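Long-range contact in RNase NGR3 (Nicotiana glutinosa, PDB 1VD1), which probably cleaves single-stranded RNA as a ribonuclease of the T2 family, and binds mononucleotides such as AMP in two base-binding sites: residues Val14-Ala19 / Ser41-Trp46. Residues are numbered along the deposited sequence; the frame is centred on the assembly and turned at random.
With AMP (adenosine monophosphate), chain B; AMP (adenosine monophosphate), chain C.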
loop_
_atom_site.group_PDB
_atom_site.type_symbol
_atom_site.label_atom_id
_atom_site.label_comp_id
_atom_site.label_asym_id
_atom_site.label_seq_id
_atom_site.Cartn_x
_atom_site.Cartn_y
_atom_site.Cartn_z
ATOM N N VAL A 14 -1.285 -2.649 2.753
ATOM C CA VAL A 14 -1.856 -1.760 1.759
ATOM C C VAL A 14 -0.837 -1.129 0.830
ATOM O O VAL A 14 0.105 -0.470 1.273
ATOM C CB VAL A 14 -2.666 -0.650 2.466
ATOM C CG1 VAL A 14 -3.504 0.125 1.465
ATOM C CG2 VAL A 14 -3.558 -1.286 3.539
ATOM N N GLN A 15 -1.024 -1.364 -0.464
ATOM C CA GLN A 15 -0.154 -0.795 -1.479
ATOM C C GLN A 15 -0.970 0.219 -2.259
ATOM O O GLN A 15 -2.198 0.185 -2.258
ATOM C CB GLN A 15 0.380 -1.878 -2.405
ATOM C CG GLN A 15 1.227 -2.897 -1.666
ATOM C CD GLN A 15 1.743 -3.984 -2.576
ATOM O OE1 GLN A 15 2.620 -3.752 -3.416
ATOM N NE2 GLN A 15 1.194 -5.179 -2.421
ATOM N N GLN A 16 -0.280 1.114 -2.947
ATOM C CA GLN A 16 -0.952 2.159 -3.688
ATOM C C GLN A 16 -0.354 2.293 -5.081
ATOM O O GLN A 16 0.780 1.878 -5.323
ATOM C CB GLN A 16 -0.791 3.458 -2.900
ATOM C CG GLN A 16 -1.326 4.722 -3.539
ATOM C CD GLN A 16 -1.138 5.911 -2.624
ATOM O OE1 GLN A 16 -1.802 6.023 -1.592
ATOM N NE2 GLN A 16 -0.210 6.796 -2.982
ATOM N N TRP A 17 -1.141 2.835 -6.002
ATOM C CA TRP A 17 -0.667 3.069 -7.359
ATOM C C TRP A 17 -0.377 4.565 -7.341
ATOM O O TRP A 17 -1.295 5.384 -7.342
ATOM C CB TRP A 17 -1.766 2.740 -8.374
ATOM C CG TRP A 17 -1.319 2.896 -9.793
ATOM C CD1 TRP A 17 -1.871 3.705 -10.742
ATOM C CD2 TRP A 17 -0.213 2.240 -10.418
ATOM N NE1 TRP A 17 -1.173 3.596 -11.923
ATOM C CE2 TRP A 17 -0.149 2.704 -11.752
ATOM C CE3 TRP A 17 0.732 1.303 -9.983
ATOM C CZ2 TRP A 17 0.825 2.266 -12.653
ATOM C CZ3 TRP A 17 1.702 0.867 -10.880
ATOM C CH2 TRP A 17 1.738 1.352 -12.201
ATOM N N PRO A 18 0.909 4.948 -7.311
ATOM C CA PRO A 18 1.273 6.367 -7.276
ATOM C C PRO A 18 0.541 7.263 -8.266
ATOM O O PRO A 18 0.094 8.354 -7.914
ATOM C CB PRO A 18 2.781 6.342 -7.523
ATOM C CG PRO A 18 3.192 5.051 -6.903
ATOM C CD PRO A 18 2.114 4.103 -7.396
ATOM N N ALA A 19 0.418 6.799 -9.503
ATOM C CA ALA A 19 -0.242 7.580 -10.539
ATOM C C ALA A 19 -1.669 7.983 -10.175
ATOM O O ALA A 19 -2.133 9.059 -10.558
ATOM C CB ALA A 19 -0.231 6.802 -11.851
ATOM N N SER A 41 3.460 1.157 -4.755
ATOM C CA SER A 41 4.247 1.551 -3.598
ATOM C C SER A 41 3.548 1.112 -2.317
ATOM O O SER A 41 2.410 0.652 -2.345
ATOM C CB SER A 41 4.428 3.069 -3.578
ATOM O OG SER A 41 3.170 3.722 -3.489
ATOM N N ILE A 42 4.239 1.252 -1.195
ATOM C CA ILE A 42 3.666 0.875 0.083
ATOM C C ILE A 42 2.943 2.058 0.711
ATOM O O ILE A 42 3.421 3.192 0.652
ATOM C CB ILE A 42 4.773 0.418 1.067
ATOM C CG1 ILE A 42 5.523 -0.785 0.484
ATOM C CG2 ILE A 42 4.167 0.073 2.431
ATOM C CD1 ILE A 42 6.840 -1.075 1.180
ATOM N N HIS A 43 1.764 1.813 1.274
ATOM C CA HIS A 43 1.090 2.878 1.994
ATOM C C HIS A 43 1.305 2.501 3.456
ATOM O O HIS A 43 1.838 3.288 4.240
ATOM C CB HIS A 43 -0.406 2.953 1.684
ATOM C CG HIS A 43 -1.107 4.053 2.423
ATOM N ND1 HIS A 43 -2.373 4.486 2.097
ATOM C CD2 HIS A 43 -0.722 4.792 3.493
ATOM C CE1 HIS A 43 -2.741 5.441 2.932
ATOM N NE2 HIS A 43 -1.757 5.646 3.790
ATOM N N GLY A 44 0.920 1.278 3.819
ATOM C CA GLY A 44 1.119 0.861 5.193
ATOM C C GLY A 44 0.895 -0.606 5.489
ATOM O O GLY A 44 0.417 -1.369 4.647
ATOM N N LEU A 45 1.284 -0.991 6.698
ATOM C CA LEU A 45 1.129 -2.357 7.200
ATOM C C LEU A 45 0.337 -2.106 8.476
ATOM O O LEU A 45 0.888 -1.647 9.481
ATOM C CB LEU A 45 2.496 -2.963 7.509
ATOM C CG LEU A 45 2.518 -4.393 8.051
ATOM C CD1 LEU A 45 1.743 -5.314 7.114
ATOM C CD2 LEU A 45 3.971 -4.861 8.202
ATOM N N TRP A 46 -0.958 -2.401 8.428
ATOM C CA TRP A 46 -1.836 -2.110 9.552
ATOM C C TRP A 46 -2.430 -3.230 10.394
ATOM O O TRP A 46 -3.202 -4.046 9.894
ATOM C CB TRP A 46 -3.021 -1.264 9.071
ATOM C CG TRP A 46 -2.689 -0.104 8.179
ATOM C CD1 TRP A 46 -1.564 0.667 8.206
ATOM C CD2 TRP A 46 -3.538 0.456 7.167
ATOM N NE1 TRP A 46 -1.663 1.681 7.278
ATOM C CE2 TRP A 46 -2.864 1.571 6.626
ATOM C CE3 TRP A 46 -4.803 0.123 6.669
ATOM C CZ2 TRP A 46 -3.413 2.356 5.608
ATOM C CZ3 TRP A 46 -5.354 0.908 5.654
ATOM C CH2 TRP A 46 -4.656 2.007 5.136
HETATM P P AMP B . -3.221 6.057 7.838
HETATM O O1P AMP B . -2.787 7.445 8.074
HETATM O O2P AMP B . -3.675 5.366 9.087
HETATM O O3P AMP B . -2.163 5.245 7.085
HETATM O "O5'" AMP B . -4.517 6.247 6.864
HETATM C "C5'" AMP B . -5.148 5.106 6.255
HETATM C "C4'" AMP B . -6.619 5.493 5.954
HETATM O "O4'" AMP B . -7.437 4.280 6.085
HETATM C "C3'" AMP B . -7.247 6.636 7.011
HETATM O "O3'" AMP B . -8.145 7.502 6.156
HETATM C "C2'" AMP B . -8.012 5.684 8.059
HETATM O "O2'" AMP B . -9.310 6.123 8.415
HETATM C "C1'" AMP B . -8.143 4.228 7.340
HETATM N N9 AMP B . -7.526 3.152 8.159
HETATM C C8 AMP B . -6.431 3.238 9.047
HETATM N N7 AMP B . -6.031 2.099 9.648
HETATM C C5 AMP B . -6.976 1.228 9.105
HETATM C C6 AMP B . -7.156 -0.162 9.302
HETATM N N6 AMP B . -6.295 -0.818 10.161
HETATM N N1 AMP B . -8.221 -0.748 8.596
HETATM C C2 AMP B . -9.036 -0.048 7.769
HETATM N N3 AMP B . -8.945 1.284 7.541
HETATM C C4 AMP B . -7.900 1.849 8.212
HETATM P P AMP C . -6.466 8.185 1.625
HETATM O O1P AMP C . -7.857 7.723 1.733
HETATM O O2P AMP C . -6.309 9.337 0.688
HETATM O O3P AMP C . -5.508 7.041 1.284
HETATM O "O5'" AMP C . -6.129 8.725 3.141
HETATM C "C5'" AMP C . -4.803 8.503 3.713
HETATM C "C4'" AMP C . -4.213 9.884 4.133
HETATM O "O4'" AMP C . -2.749 9.818 3.947
HETATM C "C3'" AMP C . -4.772 11.178 3.219
HETATM O "O3'" AMP C . -4.853 12.337 4.191
HETATM C "C2'" AMP C . -3.596 11.278 2.134
HETATM O "O2'" AMP C . -3.285 12.595 1.712
HETATM C "C1'" AMP C . -2.294 10.645 2.860
HETATM N N9 AMP C . -1.522 9.802 1.920
HETATM C C8 AMP C . -1.953 8.671 1.197
HETATM N N7 AMP C . -1.098 8.166 0.284
HETATM C C5 AMP C . -0.007 9.004 0.522
HETATM C C6 AMP C . 1.268 9.061 -0.099
HETATM N N6 AMP C . 1.555 8.174 -1.114
HETATM N N1 AMP C . 2.139 10.040 0.392
HETATM C C2 AMP C . 1.836 10.846 1.434
HETATM N N3 AMP C . 0.652 10.864 2.079
HETATM C C4 AMP C . -0.226 9.958 1.557
#
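The carbonyl oxygen of V14 takes two backbone N-H groups: V14 O lies 2.8 Å from H43 N and 3.2 Å from G44 N, both bonds fairly straight (161°). H43 and G44 share one partner, a classic beta bulge. Beyond it the antiparallel pairing is regular, with Q16 and S41 bonded in both directions and Q15 facing I42 as a non-hydrogen-bonded pair. The bulge lies in the central sheet of the RNase T2 fold, and H43, a predicted active-site residue, leaves it on the nucleotide side. Its imidazole, swung out by a chi1 of -180°, has W46 CZ2 over one face and N7 of the chain C AMP over the other; O3P of the chain B AMP approaches H43 NE2 obliquely at 3.3 Å, while H43 ND1 is hydrogen-bonded to Q175. W46 is sandwiched: V14 CG2 sits 3.7 Å from the centroid of its six-membered ring as a CH-pi contact, and the chain B adenine covers the opposite face, W46 CE3 lying 3.4 Å from C5 of that AMP. W46 NE1 is hydrogen-bonded to E97. Replacing W46 by an alanine is likely to cost that adenine its indole face and E97 its donor.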